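Local coordinates for mutual gliding-motility protein MglA (Myxococcus xanthus DK 1622, PDB 6H17) that binds and hydrolyses GTP as a small Ras-like GTPase, an intracellular switch that coordinates both kinds of gliding motility and controls gliding direction and speed, at residues N147-V151 and E152-K156; V102-Q106 and I107-E111. All blocks are in the same frame, centred on the assembly; numbering follows the deposited sequence. Where two conformers were deposited one is given.

How the contacts relate
Both contacts are local and follow one another along the chain; they neither nest nor cross. Contact 2 comes first. It turns the end of strand 98-104 into helix 110-125, the first half of a beta-alpha-beta unit that is completed by strand 136-141. Contact 1 comes after that strand, where the loop leaving it enters helix 151-158. The two turns lie side by side, their centres about 9 Å apart. The V149 backbone N approaches S105 O at 2.8 Å, probably as a hydrogen bond, and N147 ND2 probably bonds E108 OE1. M154 SD packs on M110 CE, so the two helix starts are joined as well.

Contact 1 (N147-V151 and E152-K156); sequences NAVTV and EEMRK
T150 and E153 face each other at the start of helix 151-158 and form a capping box. T150 is the N-cap. Its OG1 sits between the backbone N and the carbonyl carbon (chi1 72°), which turns it to the first turn of the helix. There it accepts from E153 N at 3.2 Å. The return bond is weak: T150 N reaches E153 OE2 at 3.3 Å. E153 has CG beside its own backbone N (chi1 -70°) and then runs extended. This brings its carboxylate to the threonine, and the two side chains slant across one another. A water lies 2.8 Å from T150 OG1 and gives a weak bond to E153 OE1.

V149 packs on the same turn from the loop. Its CG1 touches E153 CB and lies 3.2 Å from E153 OE2. V149 CB also meets M154 SD at 3.9 Å. The methionine bends at chi2 and chi3. Its CG lies near T150 O, and its sulfur passes V149 before the end leads away. Regular helix bonds start at once: M154 N to T150 O at 2.9 Å, then R155 N to V151 O.

V151 and R155 lie one turn apart. V151 CG1 comes obliquely to the guanidinium, 3.7 Å from R155 NH2. The charge of R155 is met by E165, through a salt bridge at NE. One residue further on, the next i to i+4 pair is a salt bridge: K156 NZ meets E152 OE1 from above the carboxylate plane.

The loop before the cap is tied to its surroundings: V149 O accepts from R143 NH1, and A148 lies on S105. M154 reaches S105 and Y140 of strand 136-141, and R155 also packs on Y140. These contacts join the start of helix 151-158 to strand 136-141 and to the loop after strand 98-104.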
loop_
_atom_site.group_PDB
_atom_site.type_symbol
_atom_site.label_atom_id
_atom_site.label_comp_id
_atom_site.label_asym_id
_atom_site.label_seq_id
_atom_site.Cartn_x
_atom_site.Cartn_y
_atom_site.Cartn_z
ATOM N N ASN A 147 -16.645 -13.556 -10.450
ATOM C CA ASN A 147 -17.326 -13.279 -9.194
ATOM C C ASN A 147 -16.943 -11.916 -8.613
ATOM O O ASN A 147 -17.263 -11.649 -7.447
ATOM C CB ASN A 147 -17.069 -14.417 -8.188
ATOM C CG ASN A 147 -15.571 -14.739 -7.987
ATOM O OD1 ASN A 147 -14.776 -14.695 -8.924
ATOM N ND2 ASN A 147 -15.211 -15.135 -6.768
ATOM N N ALA A 148 -16.303 -11.045 -9.386
ATOM C CA ALA A 148 -15.999 -9.698 -8.926
ATOM C C ALA A 148 -17.271 -8.875 -8.787
ATOM O O ALA A 148 -18.146 -8.895 -9.660
ATOM C CB ALA A 148 -15.057 -9.008 -9.910
ATOM N N VAL A 149 -17.356 -8.136 -7.684
ATOM C CA VAL A 149 -18.422 -7.155 -7.465
ATOM C C VAL A 149 -18.265 -6.011 -8.460
ATOM O O VAL A 149 -17.172 -5.733 -8.948
ATOM C CB VAL A 149 -18.268 -6.686 -6.000
ATOM C CG1 VAL A 149 -19.133 -5.482 -5.672
ATOM C CG2 VAL A 149 -18.593 -7.850 -5.056
ATOM N N THR A 150 -19.365 -5.340 -8.787
ATOM C CA THR A 150 -19.230 -4.231 -9.725
ATOM C C THR A 150 -18.438 -3.089 -9.081
ATOM O O THR A 150 -18.370 -2.955 -7.857
ATOM C CB THR A 150 -20.591 -3.699 -10.184
ATOM O OG1 THR A 150 -21.198 -2.989 -9.098
ATOM C CG2 THR A 150 -21.492 -4.805 -10.653
ATOM N N VAL A 151 -17.817 -2.262 -9.924
ATOM C CA VAL A 151 -17.003 -1.166 -9.401
ATOM C C VAL A 151 -17.863 -0.211 -8.580
ATOM O O VAL A 151 -17.456 0.269 -7.518
ATOM C CB VAL A 151 -16.269 -0.439 -10.541
ATOM C CG1 VAL A 151 -15.605 0.827 -9.987
ATOM C CG2 VAL A 151 -15.256 -1.342 -11.175
ATOM N N GLU A 152 -19.069 0.078 -9.057
ATOM C CA GLU A 152 -19.952 0.971 -8.326
ATOM C C GLU A 152 -20.261 0.413 -6.947
ATOM O O GLU A 152 -20.311 1.158 -5.964
ATOM C CB GLU A 152 -21.242 1.181 -9.113
ATOM C CG GLU A 152 -22.175 2.198 -8.488
ATOM C CD GLU A 152 -23.465 2.375 -9.273
ATOM O OE1 GLU A 152 -24.261 3.264 -8.907
ATOM O OE2 GLU A 152 -23.684 1.629 -10.251
ATOM N N GLU A 153 -20.478 -0.899 -6.851
ATOM C CA GLU A 153 -20.751 -1.504 -5.553
ATOM C C GLU A 153 -19.511 -1.511 -4.658
ATOM O O GLU A 153 -19.627 -1.354 -3.433
ATOM C CB GLU A 153 -21.294 -2.920 -5.732
ATOM C CG GLU A 153 -22.669 -2.985 -6.307
ATOM C CD GLU A 153 -22.939 -4.333 -6.992
ATOM O OE1 GLU A 153 -23.986 -4.441 -7.642
ATOM O OE2 GLU A 153 -22.104 -5.256 -6.902
ATOM N N MET A 154 -18.321 -1.691 -5.239
ATOM C CA MET A 154 -17.093 -1.587 -4.452
ATOM C C MET A 154 -16.949 -0.194 -3.855
ATOM O O MET A 154 -16.601 -0.043 -2.675
ATOM C CB MET A 154 -15.877 -1.880 -5.329
ATOM C CG MET A 154 -15.751 -3.328 -5.783
ATOM S SD MET A 154 -15.384 -4.561 -4.502
ATOM C CE MET A 154 -13.675 -4.251 -4.192
ATOM N N ARG A 155 -17.233 0.837 -4.659
ATOM C CA ARG A 155 -17.122 2.212 -4.195
ATOM C C ARG A 155 -18.124 2.480 -3.083
ATOM O O ARG A 155 -17.787 3.075 -2.053
ATOM C CB ARG A 155 -17.372 3.147 -5.379
ATOM C CG ARG A 155 -17.334 4.625 -5.011
ATOM C CD ARG A 155 -17.680 5.507 -6.215
ATOM N NE ARG A 155 -16.936 5.102 -7.409
ATOM C CZ ARG A 155 -17.480 4.653 -8.541
ATOM N NH1 ARG A 155 -18.798 4.562 -8.684
ATOM N NH2 ARG A 155 -16.692 4.313 -9.548
ATOM N N LYS A 156 -19.361 2.033 -3.261
ATOM C CA LYS A 156 -20.356 2.268 -2.227
ATOM C C LYS A 156 -20.027 1.516 -0.948
ATOM O O LYS A 156 -20.330 2.003 0.147
ATOM C CB LYS A 156 -21.746 1.897 -2.746
ATOM C CG LYS A 156 -22.259 2.848 -3.821
ATOM C CD LYS A 156 -23.593 2.398 -4.377
ATOM C CE LYS A 156 -24.111 3.381 -5.413
ATOM N NZ LYS A 156 -25.347 2.871 -6.064
HETATM O O HOH W 1 -23.610 -1.904 -9.892
#

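Contact 2 (V102-Q106 and I107-E111). With SO4 (sulfate ion), chain D.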
loop_
_atom_site.group_PDB
_atom_site.type_symbol
_atom_site.label_atom_id
_atom_site.label_comp_id
_atom_site.label_asym_id
_atom_site.label_seq_id
_atom_site.Cartn_x
_atom_site.Cartn_y
_atom_site.Cartn_z
ATOM N N VAL A 102 -5.668 -2.523 -0.757
ATOM C CA VAL A 102 -5.935 -3.428 -1.862
ATOM C C VAL A 102 -7.142 -4.267 -1.476
ATOM O O VAL A 102 -7.063 -5.116 -0.584
ATOM C CB VAL A 102 -4.725 -4.308 -2.184
ATOM C CG1 VAL A 102 -5.036 -5.244 -3.341
ATOM C CG2 VAL A 102 -3.486 -3.461 -2.490
ATOM N N ALA A 103 -8.275 -4.029 -2.128
ATOM C CA ALA A 103 -9.485 -4.804 -1.883
ATOM C C ALA A 103 -9.578 -5.943 -2.885
ATOM O O ALA A 103 -9.268 -5.781 -4.072
ATOM C CB ALA A 103 -10.699 -3.897 -2.014
ATOM N N ASP A 104 -9.985 -7.104 -2.403
ATOM C CA ASP A 104 -10.257 -8.243 -3.276
ATOM C C ASP A 104 -11.680 -8.109 -3.804
ATOM O O ASP A 104 -12.634 -8.168 -3.030
ATOM C CB ASP A 104 -10.085 -9.533 -2.475
ATOM C CG ASP A 104 -10.149 -10.782 -3.343
ATOM O OD1 ASP A 104 -10.957 -10.812 -4.302
ATOM O OD2 ASP A 104 -9.383 -11.740 -3.077
ATOM N N SER A 105 -11.846 -7.939 -5.111
ATOM C CA SER A 105 -13.184 -7.674 -5.633
ATOM C C SER A 105 -14.116 -8.878 -5.556
ATOM O O SER A 105 -15.324 -8.718 -5.789
ATOM C CB SER A 105 -13.119 -7.237 -7.103
ATOM O OG SER A 105 -12.518 -5.955 -7.242
ATOM N N GLN A 106 -13.617 -10.084 -5.302
ATOM C CA GLN A 106 -14.502 -11.246 -5.255
ATOM C C GLN A 106 -15.594 -11.046 -4.205
ATOM O O GLN A 106 -15.331 -10.653 -3.066
ATOM C CB GLN A 106 -13.719 -12.504 -4.906
ATOM C CG GLN A 106 -12.708 -12.898 -5.937
ATOM C CD GLN A 106 -11.936 -14.116 -5.520
ATOM O OE1 GLN A 106 -12.264 -15.242 -5.911
ATOM N NE2 GLN A 106 -10.925 -13.918 -4.701
ATOM N N ILE A 107 -16.832 -11.378 -4.573
ATOM C CA ILE A 107 -17.972 -11.111 -3.695
ATOM C C ILE A 107 -17.829 -11.841 -2.366
ATOM O O ILE A 107 -18.179 -11.294 -1.308
ATOM C CB ILE A 107 -19.282 -11.411 -4.446
ATOM C CG1 ILE A 107 -20.486 -10.823 -3.692
ATOM C CG2 ILE A 107 -19.450 -12.917 -4.703
ATOM C CD1 ILE A 107 -21.709 -10.692 -4.574
ATOM N N GLU A 108 -17.252 -13.044 -2.384
ATOM C CA GLU A 108 -17.063 -13.821 -1.163
ATOM C C GLU A 108 -16.132 -13.142 -0.168
ATOM O O GLU A 108 -16.186 -13.450 1.030
ATOM C CB GLU A 108 -16.504 -15.203 -1.529
ATOM C CG GLU A 108 -17.446 -16.067 -2.368
ATOM C CD GLU A 108 -17.270 -15.895 -3.877
ATOM O OE1 GLU A 108 -16.630 -14.922 -4.335
ATOM O OE2 GLU A 108 -17.786 -16.760 -4.618
ATOM N N ARG A 109 -15.292 -12.229 -0.635
ATOM C CA ARG A 109 -14.290 -11.584 0.197
ATOM C C ARG A 109 -14.693 -10.190 0.637
ATOM O O ARG A 109 -13.877 -9.487 1.232
ATOM C CB ARG A 109 -12.947 -11.544 -0.533
ATOM C CG ARG A 109 -12.379 -12.938 -0.802
ATOM C CD ARG A 109 -12.027 -13.662 0.479
ATOM N NE ARG A 109 -10.798 -13.145 1.077
ATOM C CZ ARG A 109 -10.400 -13.375 2.328
ATOM N NH1 ARG A 109 -11.142 -14.087 3.174
ATOM N NH2 ARG A 109 -9.256 -12.889 2.752
ATOM N N MET A 110 -15.931 -9.775 0.397
ATOM C CA MET A 110 -16.327 -8.432 0.806
ATOM C C MET A 110 -16.255 -8.256 2.313
ATOM O O MET A 110 -15.818 -7.205 2.789
ATOM C CB MET A 110 -17.717 -8.069 0.278
ATOM C CG MET A 110 -18.159 -6.649 0.689
ATOM S SD MET A 110 -17.003 -5.341 0.175
ATOM C CE MET A 110 -17.473 -5.098 -1.536
ATOM N N GLU A 111 -16.699 -9.244 3.093
ATOM C CA GLU A 111 -16.616 -9.090 4.540
ATOM C C GLU A 111 -15.167 -8.931 4.966
ATOM O O GLU A 111 -14.861 -8.130 5.847
ATOM C CB GLU A 111 -17.256 -10.271 5.268
ATOM C CG GLU A 111 -18.767 -10.158 5.409
ATOM C CD GLU A 111 -19.299 -10.913 6.619
ATOM O OE1 GLU A 111 -18.487 -11.322 7.477
ATOM O OE2 GLU A 111 -20.531 -11.102 6.712
HETATM S S SO4 D . -8.385 -14.467 6.098
HETATM O O1 SO4 D . -7.650 -13.816 5.013
HETATM O O2 SO4 D . -8.297 -13.634 7.301
HETATM O O3 SO4 D . -9.797 -14.631 5.766
HETATM O O4 SO4 D . -7.746 -15.756 6.360
HETATM O O HOH W 2 -8.803 -11.699 -0.379
#
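Q106 O accepts from R109 N at 2.9 Å and closes a short 3-10 turn, 107-109. M110 N then bonds I107 O, and helix 110-125 starts with R109 as its N-cap. Strand 98-104 ends just before, at D104.

The D104 carboxylate is gripped from several sides. OD1 takes Q106 N on its anti side at 2.9 Å, an Asx turn. Q106 NE2 bonds both OD1 and OD2 on their syn sides, each at 3.1 Å, with both oxygens in the amide plane. K142 makes a salt bridge to OD2. R109 packs by CG, 3.9 Å from D104 OD2, and its guanidinium plane is turned 80° from the carboxylate. A water links D104 OD2 to R109 NE. Bends at chi2 and chi3 carry the guanidinium on to a sulfate, probably from the crystallisation liquor. R109 NH1 donates to SO4 O3 at 3.0 Å, nearly straight (167°), and NH2 to SO4 O1. R109 NH2 also bonds G21 O.

This strand-to-helix turn belongs to a beta-alpha-beta unit of the Ras-like GTPase fold. The D104 side chain lies about 6 Å from the bound GTPγS. Its partner K142 belongs to the predicted GTP-binding residues N141-D144, which match the NKxD motif of small GTPases.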